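PDB 6ZD1: telomerase reverse transcriptase from Candida tropicalis MYA-3404, which probably elongates telomeres as a reverse transcriptase, adding simple sequence repeats to chromosome ends by copying a template within the telomerase RNA. Local coordinates for residues N39-S42 / R43-N47; Y75-K78 / F79-V83; D345-Q349 / N350-E354; L424-K428 / N429-E433; T675-K678 / I679-K683. One frame throughout, in Å; residues are numbered along the deposited sequence.

Contact 1. Residues N39-S42 / R43-N47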
loop_
_atom_site.group_PDB
_atom_site.type_symbol
_atom_site.label_atom_id
_atom_site.label_comp_id
_atom_site.label_asym_id
_atom_site.label_seq_id
_atom_site.Cartn_x
_atom_site.Cartn_y
_atom_site.Cartn_z
ATOM N N ASN A 39 -12.979 36.590 16.104
ATOM C CA ASN A 39 -11.804 37.332 16.544
ATOM C C ASN A 39 -10.537 36.507 16.362
ATOM O O ASN A 39 -9.504 37.030 15.927
ATOM C CB ASN A 39 -11.967 37.758 18.003
ATOM C CG ASN A 39 -10.931 38.781 18.431
ATOM O OD1 ASN A 39 -9.805 38.432 18.786
ATOM N ND2 ASN A 39 -11.311 40.051 18.405
ATOM N N VAL A 40 -10.607 35.206 16.652
ATOM C CA VAL A 40 -9.434 34.356 16.498
ATOM C C VAL A 40 -9.160 34.087 15.026
ATOM O O VAL A 40 -8.018 34.197 14.566
ATOM C CB VAL A 40 -9.616 33.045 17.284
ATOM C CG1 VAL A 40 -8.427 32.115 17.058
ATOM C CG2 VAL A 40 -9.797 33.338 18.763
ATOM N N VAL A 41 -10.202 33.755 14.258
ATOM C CA VAL A 41 -10.004 33.446 12.845
ATOM C C VAL A 41 -9.429 34.652 12.117
ATOM O O VAL A 41 -8.557 34.514 11.249
ATOM C CB VAL A 41 -11.322 32.972 12.204
ATOM C CG1 VAL A 41 -11.128 32.732 10.717
ATOM C CG2 VAL A 41 -11.819 31.708 12.885
ATOM N N SER A 42 -9.875 35.856 12.486
ATOM C CA SER A 42 -9.352 37.056 11.845
ATOM C C SER A 42 -7.878 37.246 12.167
ATOM O O SER A 42 -7.082 37.579 11.282
ATOM C CB SER A 42 -10.151 38.283 12.284
ATOM O OG SER A 42 -11.526 38.132 11.986
ATOM N N ARG A 43 -7.488 37.013 13.421
ATOM C CA ARG A 43 -6.092 37.204 13.794
ATOM C C ARG A 43 -5.195 36.132 13.192
ATOM O O ARG A 43 -4.032 36.408 12.875
ATOM C CB ARG A 43 -5.958 37.231 15.314
ATOM C CG ARG A 43 -6.417 38.539 15.931
ATOM C CD ARG A 43 -7.016 38.317 17.301
ATOM N NE ARG A 43 -6.052 37.779 18.250
ATOM C CZ ARG A 43 -6.384 37.043 19.303
ATOM N NH1 ARG A 43 -7.656 36.749 19.530
ATOM N NH2 ARG A 43 -5.444 36.597 20.123
ATOM N N ILE A 44 -5.711 34.916 13.010
ATOM C CA ILE A 44 -4.917 33.871 12.372
ATOM C C ILE A 44 -4.730 34.182 10.894
ATOM O O ILE A 44 -3.613 34.123 10.367
ATOM C CB ILE A 44 -5.570 32.495 12.582
ATOM C CG1 ILE A 44 -5.521 32.110 14.062
ATOM C CG2 ILE A 44 -4.879 31.445 11.720
ATOM C CD1 ILE A 44 -6.189 30.794 14.372
ATOM N N ILE A 45 -5.818 34.544 10.209
ATOM C CA ILE A 45 -5.727 34.885 8.793
ATOM C C ILE A 45 -4.839 36.109 8.599
ATOM O O ILE A 45 -4.076 36.194 7.629
ATOM C CB ILE A 45 -7.135 35.093 8.204
ATOM C CG1 ILE A 45 -7.895 33.767 8.188
ATOM C CG2 ILE A 45 -7.060 35.660 6.797
ATOM C CD1 ILE A 45 -9.257 33.852 7.531
ATOM N N SER A 46 -4.906 37.065 9.528
ATOM C CA SER A 46 -4.066 38.252 9.413
ATOM C C SER A 46 -2.591 37.906 9.553
ATOM O O SER A 46 -1.756 38.404 8.789
ATOM C CB SER A 46 -4.468 39.294 10.459
ATOM O OG SER A 46 -4.073 38.888 11.758
ATOM N N ASN A 47 -2.252 37.045 10.516
ATOM C CA ASN A 47 -0.866 36.619 10.652
ATOM C C ASN A 47 -0.399 35.870 9.416
ATOM O O ASN A 47 0.769 35.979 9.025
ATOM C CB ASN A 47 -0.705 35.751 11.900
ATOM C CG ASN A 47 -0.894 36.539 13.179
ATOM O OD1 ASN A 47 -0.594 37.732 13.231
ATOM N ND2 ASN A 47 -1.389 35.878 14.220
#
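One full turn of helix 36-50 brings Asn39 beside Arg43, an i to i+4 pair on the solvent side of an amphipathic helix. The side-chain amide oxygen Asn39 OD1 accepts from Arg43 NH1 at 2.8 Å. The donor lies in the amide's carbonyl plane and the N-H...O angle is 141°, while the two flat groups are turned 61° against each other. Bends at chi2 and chi3 fold the arginine back along the helix, so that its CD also packs 3.1 Å from Asn39 O. On the buried side, Val40 CG1 meets Ile44 CD1 at 3.7 Å, the two side chains lying side by side, and both touch Tyr163 of helix 158-179. Val41 and Ile45 repeat this pairing one residue on, against Val8 of helix 8-14. Arg43 NH2 forms a salt bridge with Asp97, so the guanidinium is gripped at both terminal nitrogens: a neutral amide and a carboxylate together fix its rotation and hold the charge against the loop that carries Asp97.

Contact 2. Residues Y75-K78 / F79-V83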
loop_
_atom_site.group_PDB
_atom_site.type_symbol
_atom_site.label_atom_id
_atom_site.label_comp_id
_atom_site.label_asym_id
_atom_site.label_seq_id
_atom_site.Cartn_x
_atom_site.Cartn_y
_atom_site.Cartn_z
ATOM N N TYR A 75 18.848 13.626 0.951
ATOM C CA TYR A 75 18.360 14.961 0.618
ATOM C C TYR A 75 17.119 15.365 1.415
ATOM O O TYR A 75 16.794 16.557 1.474
ATOM C CB TYR A 75 17.999 15.026 -0.866
ATOM C CG TYR A 75 19.137 14.834 -1.835
ATOM C CD1 TYR A 75 19.935 15.915 -2.226
ATOM C CD2 TYR A 75 19.396 13.593 -2.387
ATOM C CE1 TYR A 75 20.985 15.754 -3.105
ATOM C CE2 TYR A 75 20.414 13.426 -3.284
ATOM C CZ TYR A 75 21.203 14.510 -3.655
ATOM O OH TYR A 75 22.240 14.326 -4.540
ATOM N N SER A 76 16.400 14.411 1.995
ATOM C CA SER A 76 15.162 14.734 2.687
ATOM C C SER A 76 15.445 15.576 3.922
ATOM O O SER A 76 16.505 15.471 4.545
ATOM C CB SER A 76 14.424 13.459 3.087
ATOM O OG SER A 76 15.110 12.754 4.112
ATOM N N THR A 77 14.484 16.428 4.271
ATOM C CA THR A 77 14.616 17.210 5.492
ATOM C C THR A 77 14.446 16.306 6.706
ATOM O O THR A 77 13.494 15.522 6.779
ATOM C CB THR A 77 13.579 18.330 5.526
ATOM O OG1 THR A 77 13.644 19.087 4.311
ATOM C CG2 THR A 77 13.837 19.252 6.706
ATOM N N LYS A 78 15.370 16.413 7.659
ATOM C CA LYS A 78 15.273 15.620 8.875
ATOM C C LYS A 78 13.965 15.921 9.593
ATOM O O LYS A 78 13.451 17.043 9.554
ATOM C CB LYS A 78 16.458 15.903 9.799
ATOM C CG LYS A 78 17.810 15.641 9.160
ATOM C CD LYS A 78 17.851 14.263 8.515
ATOM C CE LYS A 78 19.155 14.038 7.768
ATOM N NZ LYS A 78 19.206 12.688 7.144
ATOM N N PHE A 79 13.420 14.897 10.253
ATOM C CA PHE A 79 12.086 15.030 10.827
ATOM C C PHE A 79 12.046 16.090 11.921
ATOM O O PHE A 79 11.029 16.776 12.079
ATOM C CB PHE A 79 11.606 13.683 11.370
ATOM C CG PHE A 79 10.184 13.704 11.849
ATOM C CD1 PHE A 79 9.141 13.864 10.949
ATOM C CD2 PHE A 79 9.887 13.573 13.195
ATOM C CE1 PHE A 79 7.828 13.891 11.381
ATOM C CE2 PHE A 79 8.575 13.596 13.635
ATOM C CZ PHE A 79 7.545 13.757 12.725
ATOM N N ASN A 80 13.139 16.260 12.671
ATOM C CA ASN A 80 13.140 17.274 13.720
ATOM C C ASN A 80 13.144 18.678 13.130
ATOM O O ASN A 80 12.541 19.592 13.703
ATOM C CB ASN A 80 14.333 17.074 14.663
ATOM C CG ASN A 80 15.653 17.528 14.056
ATOM O OD1 ASN A 80 15.918 17.304 12.875
ATOM N ND2 ASN A 80 16.487 18.168 14.869
ATOM N N ARG A 81 13.795 18.867 11.980
ATOM C CA ARG A 81 13.736 20.162 11.316
ATOM C C ARG A 81 12.381 20.374 10.658
ATOM O O ARG A 81 11.905 21.512 10.570
ATOM C CB ARG A 81 14.859 20.279 10.285
ATOM C CG ARG A 81 14.862 21.591 9.519
ATOM C CD ARG A 81 15.142 22.770 10.438
ATOM N NE ARG A 81 16.553 23.149 10.432
ATOM C CZ ARG A 81 17.429 22.805 11.371
ATOM N NH1 ARG A 81 17.047 22.070 12.407
ATOM N NH2 ARG A 81 18.692 23.201 11.277
ATOM N N VAL A 82 11.744 19.291 10.204
ATOM C CA VAL A 82 10.384 19.385 9.681
ATOM C C VAL A 82 9.431 19.839 10.776
ATOM O O VAL A 82 8.603 20.736 10.576
ATOM C CB VAL A 82 9.941 18.037 9.085
ATOM C CG1 VAL A 82 8.468 18.088 8.716
ATOM C CG2 VAL A 82 10.785 17.680 7.875
ATOM N N VAL A 83 9.537 19.222 11.956
ATOM C CA VAL A 83 8.651 19.575 13.060
ATOM C C VAL A 83 8.900 21.009 13.502
ATOM O O VAL A 83 7.958 21.768 13.760
ATOM C CB VAL A 83 8.823 18.580 14.221
ATOM C CG1 VAL A 83 8.078 19.068 15.457
ATOM C CG2 VAL A 83 8.329 17.205 13.811
#
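Thr77 reaches over Lys78 to touch the first turn of helix 79-93, in a helix N-terminus where Lys78 is the N-cap residue and the chain arrives extended from the loop. This helix start reaches into the telomerase RNA-binding domain region of the chain. Thr77 CB points toward the helix and lies 3.7 Å from Val82 CG2. From there the methyl, CG2, continues into the fork between two helix residues: it is 3.6 Å from Val82 CG2 and 3.8 Å from Arg81 CG. Chi1 of -52° sets CG2 opposite the backbone nitrogen and sends the other branch, OG1, elsewhere, to a weak hydrogen bond with Trp180 NE1. The threonine therefore splits its duties, methyl to the helix and hydroxyl to the tryptophan, while its backbone bonds to Tyr195 of strand 193-197. Against Arg81 it crosses at about a right angle, meeting the aliphatic root of that side chain and not its guanidinium. Lys78 contributes mainly backbone: its carbonyl oxygen accepts from Val82 N at 2.9 Å, closing the first helical turn, and its long chain then leads away from the helix. Further round, Phe79 packs on Val113 and Leu116 of helix 104-117, and Val83 CG2 sits 3.6 Å above one face of its ring, offset toward the rim. Asn80 OD1 rests 3.4 Å from Lys78 CB.

Contact 3. Residues D345-Q349 / N350-E354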
loop_
_atom_site.group_PDB
_atom_site.type_symbol
_atom_site.label_atom_id
_atom_site.label_comp_id
_atom_site.label_asym_id
_atom_site.label_seq_id
_atom_site.Cartn_x
_atom_site.Cartn_y
_atom_site.Cartn_z
ATOM N N ASP A 345 10.307 -3.973 -15.681
ATOM C CA ASP A 345 10.916 -3.245 -16.792
ATOM C C ASP A 345 11.371 -4.194 -17.893
ATOM O O ASP A 345 11.251 -3.875 -19.082
ATOM C CB ASP A 345 12.100 -2.402 -16.307
ATOM C CG ASP A 345 11.687 -1.295 -15.351
ATOM O OD1 ASP A 345 12.095 -1.346 -14.172
ATOM O OD2 ASP A 345 10.952 -0.379 -15.776
ATOM N N ARG A 346 11.893 -5.362 -17.519
ATOM C CA ARG A 346 12.470 -6.308 -18.466
ATOM C C ARG A 346 11.461 -7.322 -18.987
ATOM O O ARG A 346 11.820 -8.141 -19.839
ATOM C CB ARG A 346 13.653 -7.056 -17.831
ATOM C CG ARG A 346 14.704 -6.182 -17.141
ATOM C CD ARG A 346 15.133 -5.001 -17.991
ATOM N NE ARG A 346 15.805 -5.405 -19.222
ATOM C CZ ARG A 346 16.100 -4.568 -20.213
ATOM N NH1 ARG A 346 15.779 -3.285 -20.121
ATOM N NH2 ARG A 346 16.713 -5.015 -21.300
ATOM N N LEU A 347 10.218 -7.286 -18.505
ATOM C CA LEU A 347 9.212 -8.262 -18.910
ATOM C C LEU A 347 9.040 -8.258 -20.424
ATOM O O LEU A 347 9.001 -7.199 -21.057
ATOM C CB LEU A 347 7.878 -7.952 -18.230
ATOM C CG LEU A 347 6.919 -9.109 -17.951
ATOM C CD1 LEU A 347 7.450 -9.973 -16.816
ATOM C CD2 LEU A 347 5.527 -8.591 -17.625
ATOM N N ASN A 348 8.973 -9.453 -21.011
ATOM C CA ASN A 348 8.854 -9.590 -22.460
ATOM C C ASN A 348 7.382 -9.503 -22.852
ATOM O O ASN A 348 6.593 -10.402 -22.535
ATOM C CB ASN A 348 9.472 -10.907 -22.925
ATOM C CG ASN A 348 9.549 -11.014 -24.433
ATOM O OD1 ASN A 348 8.556 -11.313 -25.097
ATOM N ND2 ASN A 348 10.734 -10.777 -24.984
ATOM N N GLN A 349 7.017 -8.432 -23.560
ATOM C CA GLN A 349 5.617 -8.215 -23.908
ATOM C C GLN A 349 5.089 -9.330 -24.798
ATOM O O GLN A 349 3.954 -9.792 -24.622
ATOM C CB GLN A 349 5.445 -6.859 -24.592
ATOM C CG GLN A 349 5.666 -5.672 -23.671
ATOM C CD GLN A 349 5.572 -4.357 -24.409
ATOM O OE1 GLN A 349 5.230 -4.324 -25.591
ATOM N NE2 GLN A 349 5.882 -3.264 -23.720
ATOM N N ASN A 350 5.895 -9.779 -25.759
ATOM C CA ASN A 350 5.433 -10.834 -26.653
ATOM C C ASN A 350 5.280 -12.156 -25.910
ATOM O O ASN A 350 4.269 -12.851 -26.075
ATOM C CB ASN A 350 6.388 -10.970 -27.837
ATOM C CG ASN A 350 6.259 -9.818 -28.819
ATOM O OD1 ASN A 350 5.204 -9.193 -28.917
ATOM N ND2 ASN A 350 7.329 -9.534 -29.551
ATOM N N ALA A 351 6.247 -12.504 -25.058
ATOM C CA ALA A 351 6.097 -13.705 -24.245
ATOM C C ALA A 351 4.885 -13.591 -23.331
ATOM O O ALA A 351 4.169 -14.575 -23.114
ATOM C CB ALA A 351 7.366 -13.963 -23.434
ATOM N N LEU A 352 4.623 -12.391 -22.805
ATOM C CA LEU A 352 3.444 -12.205 -21.965
ATOM C C LEU A 352 2.167 -12.432 -22.760
ATOM O O LEU A 352 1.238 -13.093 -22.282
ATOM C CB LEU A 352 3.449 -10.805 -21.350
ATOM C CG LEU A 352 2.186 -10.352 -20.606
ATOM C CD1 LEU A 352 1.862 -11.277 -19.435
ATOM C CD2 LEU A 352 2.343 -8.918 -20.124
ATOM N N LYS A 353 2.117 -11.924 -23.995
ATOM C CA LYS A 353 0.915 -12.085 -24.807
ATOM C C LYS A 353 0.685 -13.548 -25.163
ATOM O O LYS A 353 -0.463 -14.005 -25.220
ATOM C CB LYS A 353 1.005 -11.213 -26.063
ATOM C CG LYS A 353 0.502 -9.789 -25.835
ATOM C CD LYS A 353 0.764 -8.873 -27.025
ATOM C CE LYS A 353 2.226 -8.458 -27.096
ATOM N NZ LYS A 353 2.468 -7.428 -28.149
ATOM N N GLU A 354 1.763 -14.299 -25.404
ATOM C CA GLU A 354 1.621 -15.733 -25.638
ATOM C C GLU A 354 1.130 -16.456 -24.384
ATOM O O GLU A 354 0.278 -17.348 -24.471
ATOM C CB GLU A 354 2.956 -16.320 -26.106
ATOM C CG GLU A 354 3.519 -15.664 -27.368
ATOM C CD GLU A 354 4.955 -16.078 -27.669
ATOM O OE1 GLU A 354 5.490 -16.963 -26.963
ATOM O OE2 GLU A 354 5.549 -15.511 -28.613
#
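Asn348 caps the N-terminus of helix 349-359, which the chain enters from the short helix 343-346 in the reverse transcriptase region. Its OD1 accepts from Ala351 N at 2.6 Å, with an N-H...O angle of 166° and the donor in the plane of the side-chain amide. A chi1 of -172° swings CG opposite the residue's own nitrogen and over the start of the helix, where OD1 takes up an amide N-H that has no carbonyl a turn earlier in the helix. Asn348 OD1 and CB also rest on the methyl of Ala351, with 3.7 Å between Asn348 CB and Ala351 CB. Main-chain bonding begins at the cap itself: Asn348 O accepts from Leu352 N at 2.8 Å, and Gln349 O takes Lys353 N at 2.9 Å. Two donors of Gln349 are satisfied from a neighbouring loop: N by Gln460 OE1 and NE2 by Gly461 O. Lys353 NZ has its strong partner in Glu440, a salt bridge to helix 428-440, and reaches Asn350 OD1 only weakly, at 3.3 Å. Beside these polar groups both leucines are buried, Leu347 on Leu476 and Leu352 on Phe472 of helix 469-484 and both on Val462; where they meet each other, Leu347 CD2 lies 4.1 Å from Leu352 CD2.

Contact 4. Residues L424-K428 / N429-E433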
loop_
_atom_site.group_PDB
_atom_site.type_symbol
_atom_site.label_atom_id
_atom_site.label_comp_id
_atom_site.label_asym_id
_atom_site.label_seq_id
_atom_site.Cartn_x
_atom_site.Cartn_y
_atom_site.Cartn_z
ATOM N N LEU A 424 -21.603 -9.723 -13.657
ATOM C CA LEU A 424 -21.339 -9.119 -14.957
ATOM C C LEU A 424 -20.877 -10.204 -15.923
ATOM O O LEU A 424 -20.584 -11.334 -15.525
ATOM C CB LEU A 424 -20.277 -8.015 -14.870
ATOM C CG LEU A 424 -20.596 -6.765 -14.054
ATOM C CD1 LEU A 424 -19.423 -5.795 -14.100
ATOM C CD2 LEU A 424 -21.868 -6.101 -14.555
ATOM N N SER A 425 -20.792 -9.849 -17.206
ATOM C CA SER A 425 -20.363 -10.791 -18.233
ATOM C C SER A 425 -19.362 -10.127 -19.168
ATOM O O SER A 425 -19.505 -8.950 -19.513
ATOM C CB SER A 425 -21.553 -11.318 -19.047
ATOM O OG SER A 425 -22.119 -10.291 -19.843
ATOM N N ILE A 426 -18.359 -10.895 -19.593
ATOM C CA ILE A 426 -17.339 -10.393 -20.503
ATOM C C ILE A 426 -16.844 -11.547 -21.365
ATOM O O ILE A 426 -16.772 -12.696 -20.918
ATOM C CB ILE A 426 -16.177 -9.718 -19.738
ATOM C CG1 ILE A 426 -15.256 -8.982 -20.711
ATOM C CG2 ILE A 426 -15.402 -10.741 -18.920
ATOM C CD1 ILE A 426 -14.151 -8.219 -20.038
ATOM N N SER A 427 -16.498 -11.233 -22.609
ATOM C CA SER A 427 -16.073 -12.233 -23.576
ATOM C C SER A 427 -14.554 -12.348 -23.614
ATOM O O SER A 427 -13.824 -11.460 -23.166
ATOM C CB SER A 427 -16.600 -11.894 -24.972
ATOM O OG SER A 427 -15.892 -10.800 -25.527
ATOM N N LYS A 428 -14.085 -13.462 -24.179
ATOM C CA LYS A 428 -12.649 -13.663 -24.325
ATOM C C LYS A 428 -12.044 -12.671 -25.309
ATOM O O LYS A 428 -10.892 -12.255 -25.136
ATOM C CB LYS A 428 -12.373 -15.098 -24.766
ATOM C CG LYS A 428 -10.923 -15.394 -25.076
ATOM C CD LYS A 428 -10.759 -16.843 -25.478
ATOM C CE LYS A 428 -9.407 -17.093 -26.114
ATOM N NZ LYS A 428 -9.257 -18.517 -26.521
ATOM N N ASN A 429 -12.805 -12.260 -26.326
ATOM C CA ASN A 429 -12.297 -11.280 -27.279
ATOM C C ASN A 429 -11.965 -9.964 -26.589
ATOM O O ASN A 429 -10.886 -9.398 -26.799
ATOM C CB ASN A 429 -13.308 -11.050 -28.401
ATOM C CG ASN A 429 -12.885 -9.929 -29.338
ATOM O OD1 ASN A 429 -11.696 -9.751 -29.614
ATOM N ND2 ASN A 429 -13.854 -9.158 -29.816
ATOM N N LYS A 430 -12.890 -9.453 -25.773
ATOM C CA LYS A 430 -12.620 -8.225 -25.032
ATOM C C LYS A 430 -11.417 -8.395 -24.112
ATOM O O LYS A 430 -10.548 -7.518 -24.048
ATOM C CB LYS A 430 -13.854 -7.807 -24.233
ATOM C CG LYS A 430 -13.763 -6.414 -23.618
ATOM C CD LYS A 430 -13.782 -5.333 -24.695
ATOM C CE LYS A 430 -13.691 -3.935 -24.094
ATOM N NZ LYS A 430 -14.884 -3.584 -23.271
ATOM N N ILE A 431 -11.339 -9.532 -23.412
ATOM C CA ILE A 431 -10.234 -9.777 -22.487
ATOM C C ILE A 431 -8.903 -9.714 -23.223
ATOM O O ILE A 431 -7.959 -9.048 -22.779
ATOM C CB ILE A 431 -10.419 -11.128 -21.771
ATOM C CG1 ILE A 431 -11.598 -11.066 -20.804
ATOM C CG2 ILE A 431 -9.151 -11.521 -21.036
ATOM C CD1 ILE A 431 -12.042 -12.420 -20.325
ATOM N N ILE A 432 -8.810 -10.396 -24.367
ATOM C CA ILE A 432 -7.577 -10.342 -25.148
ATOM C C ILE A 432 -7.324 -8.922 -25.638
ATOM O O ILE A 432 -6.182 -8.447 -25.648
ATOM C CB ILE A 432 -7.633 -11.341 -26.318
ATOM C CG1 ILE A 432 -7.718 -12.776 -25.798
ATOM C CG2 ILE A 432 -6.417 -11.177 -27.216
ATOM C CD1 ILE A 432 -6.553 -13.175 -24.924
ATOM N N GLU A 433 -8.384 -8.215 -26.036
ATOM C CA GLU A 433 -8.203 -6.870 -26.569
ATOM C C GLU A 433 -7.745 -5.901 -25.489
ATOM O O GLU A 433 -6.829 -5.100 -25.714
ATOM C CB GLU A 433 -9.502 -6.382 -27.209
ATOM C CG GLU A 433 -9.343 -5.121 -28.039
ATOM C CD GLU A 433 -10.641 -4.684 -28.687
ATOM O OE1 GLU A 433 -11.530 -4.183 -27.966
ATOM O OE2 GLU A 433 -10.775 -4.853 -29.918
#
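Strand 424-427 runs straight into helix 428-440; the axes of 424-427 and of the helix turn 429-433 stand 71° apart and come within 6.7 Å, a tight strand-to-helix junction in the reverse transcriptase region with Ser427 as N-cap. The serine hydroxyl makes the capping bond: OG accepts from Lys430 N at 3.3 Å, long but almost straight at 174°. Chi1 of 73° wedges OG between its own nitrogen and carbonyl carbon, which is what turns it to the helix. Ser427 O in turn accepts from Ile431 N at 3.2 Å, and Lys428 O from Ile432 N. Ile426, buried and directed at the helix, packs on its first turn. Its CD1 lies 3.9 Å from Ile431 CG1, and the side chains of Ile426 and Lys430 cross at about a right angle, Ile426 CG1 lying 4.0 Å from Lys430 CB. Helix 263-298 closes over this apolar patch, Ile426 resting on Pro283 and Val284 and Ile431 on Val287. Lys428 leaves on another side with every torsion beyond CB extended, passing Tyr369 of the paired strand 368-372 to give its NZ to Phe360 O. Close in against the cap, Ile431 CD1 packs 3.5 Å from Ser427 O.

Contact 5. Residues T675-K678 / I679-K683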
loop_
_atom_site.group_PDB
_atom_site.type_symbol
_atom_site.label_atom_id
_atom_site.label_comp_id
_atom_site.label_asym_id
_atom_site.label_seq_id
_atom_site.Cartn_x
_atom_site.Cartn_y
_atom_site.Cartn_z
ATOM N N THR A 675 -13.902 -10.106 6.305
ATOM C CA THR A 675 -14.094 -11.360 7.021
ATOM C C THR A 675 -12.769 -11.971 7.461
ATOM O O THR A 675 -12.715 -12.621 8.511
ATOM C CB THR A 675 -14.895 -12.349 6.170
ATOM O OG1 THR A 675 -14.191 -12.634 4.958
ATOM C CG2 THR A 675 -16.256 -11.760 5.832
ATOM N N CYS A 676 -11.690 -11.761 6.699
ATOM C CA CYS A 676 -10.375 -12.157 7.195
ATOM C C CYS A 676 -9.982 -11.349 8.425
ATOM O O CYS A 676 -9.325 -11.878 9.332
ATOM C CB CYS A 676 -9.318 -12.001 6.101
ATOM S SG CYS A 676 -9.374 -13.266 4.815
ATOM N N ILE A 677 -10.397 -10.081 8.488
ATOM C CA ILE A 677 -10.127 -9.268 9.669
ATOM C C ILE A 677 -10.874 -9.821 10.876
ATOM O O ILE A 677 -10.315 -9.927 11.973
ATOM C CB ILE A 677 -10.506 -7.802 9.404
ATOM C CG1 ILE A 677 -9.524 -7.152 8.432
ATOM C CG2 ILE A 677 -10.557 -7.018 10.702
ATOM C CD1 ILE A 677 -9.958 -5.767 8.004
ATOM N N LYS A 678 -12.144 -10.194 10.690
ATOM C CA LYS A 678 -12.910 -10.767 11.792
ATOM C C LYS A 678 -12.243 -12.029 12.319
ATOM O O LYS A 678 -12.097 -12.208 13.533
ATOM C CB LYS A 678 -14.339 -11.073 11.341
ATOM C CG LYS A 678 -15.130 -9.857 10.899
ATOM C CD LYS A 678 -16.508 -10.273 10.418
ATOM C CE LYS A 678 -17.333 -9.078 9.988
ATOM N NZ LYS A 678 -18.688 -9.519 9.550
ATOM N N ILE A 679 -11.810 -12.908 11.414
ATOM C CA ILE A 679 -11.174 -14.151 11.840
ATOM C C ILE A 679 -9.862 -13.862 12.559
ATOM O O ILE A 679 -9.576 -14.443 13.614
ATOM C CB ILE A 679 -10.969 -15.076 10.630
ATOM C CG1 ILE A 679 -12.326 -15.423 10.014
ATOM C CG2 ILE A 679 -10.209 -16.330 11.040
ATOM C CD1 ILE A 679 -12.239 -16.246 8.753
ATOM N N THR A 680 -9.055 -12.947 12.015
ATOM C CA THR A 680 -7.791 -12.599 12.661
ATOM C C THR A 680 -8.020 -11.973 14.033
ATOM O O THR A 680 -7.312 -12.291 14.996
ATOM C CB THR A 680 -6.984 -11.662 11.767
ATOM O OG1 THR A 680 -6.731 -12.308 10.514
ATOM C CG2 THR A 680 -5.662 -11.317 12.424
ATOM N N ILE A 681 -9.007 -11.083 14.144
ATOM C CA ILE A 681 -9.294 -10.456 15.430
ATOM C C ILE A 681 -9.798 -11.493 16.427
ATOM O O ILE A 681 -9.399 -11.492 17.598
ATOM C CB ILE A 681 -10.293 -9.302 15.236
ATOM C CG1 ILE A 681 -9.631 -8.187 14.423
ATOM C CG2 ILE A 681 -10.807 -8.787 16.575
ATOM C CD1 ILE A 681 -10.487 -6.965 14.235
ATOM N N THR A 682 -10.655 -12.409 15.969
ATOM C CA THR A 682 -11.138 -13.486 16.828
ATOM C C THR A 682 -9.984 -14.324 17.360
ATOM O O THR A 682 -9.891 -14.584 18.566
ATOM C CB THR A 682 -12.110 -14.375 16.052
ATOM O OG1 THR A 682 -13.167 -13.575 15.510
ATOM C CG2 THR A 682 -12.694 -15.445 16.957
ATOM N N LYS A 683 -9.090 -14.755 16.466
ATOM C CA LYS A 683 -7.954 -15.572 16.882
ATOM C C LYS A 683 -7.042 -14.799 17.827
ATOM O O LYS A 683 -6.652 -15.310 18.885
ATOM C CB LYS A 683 -7.186 -16.049 15.647
ATOM C CG LYS A 683 -6.295 -17.261 15.871
ATOM C CD LYS A 683 -4.870 -16.854 16.212
ATOM C CE LYS A 683 -3.993 -18.076 16.439
ATOM N NZ LYS A 683 -4.532 -18.945 17.531
#
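Lys678 O is gripped twice by Thr682, one turn on in helix 670-684. The hydroxyl OG1 comes in at 2.6 Å from above the carbonyl plane, and the backbone N at 2.8 Å from the other face, so the carbonyl is held between the two donors of one residue. Chi1 of -55° makes this possible by placing OG1 beside its own nitrogen, facing back down the helix. That hydroxyl is also hydrogen-bonded to Tyr699 OH of helix 692-699, and Lys678 NZ, at the tip of a fully extended chain, gives to Leu701 O and Tyr699 O in the same neighbourhood. Two residues earlier Thr680 takes a similar pose: its N donates to Cys676 O at 2.9 Å, and its OG1 lies equally near that oxygen, with Asp617 of helix 609-637 as a weak further partner. Ile677 and Ile681 form the apolar part of the contact. Ile677 CG2 packs 3.5 Å from Ile681 CD1, both side chains pointing the same way, against Ile653 of helix 642-664. Thus the two isoleucines supply apolar packing on helices 609-637 and 642-664, while Lys678 and Thr682, beside their packing on Leu698, tie Tyr699 and Leu701, near the C terminus, to this helix by hydrogen bonds.

All five contacts are local, so they follow one another along the chain without nesting or crossing, and none closes a long loop. Contact 1 lies within helix 36-50, near helices 8-14 and 158-179; contact 2 starts helix 79-93, whose far end leads into the loop that carries Asp97, the partner of contact 1. Contacts 3 and 4, both in the reverse transcriptase region, are helix starts capped by a side chain; their centres are about 20 Å apart, and Lys353 of contact 3 bonds to the helix that contact 4 begins. Contact 5, in the C-terminal helices, lies about 20 Å from contact 4 between nearest atoms. Contacts 1 and 3 sit on opposite sides of the chain's centre.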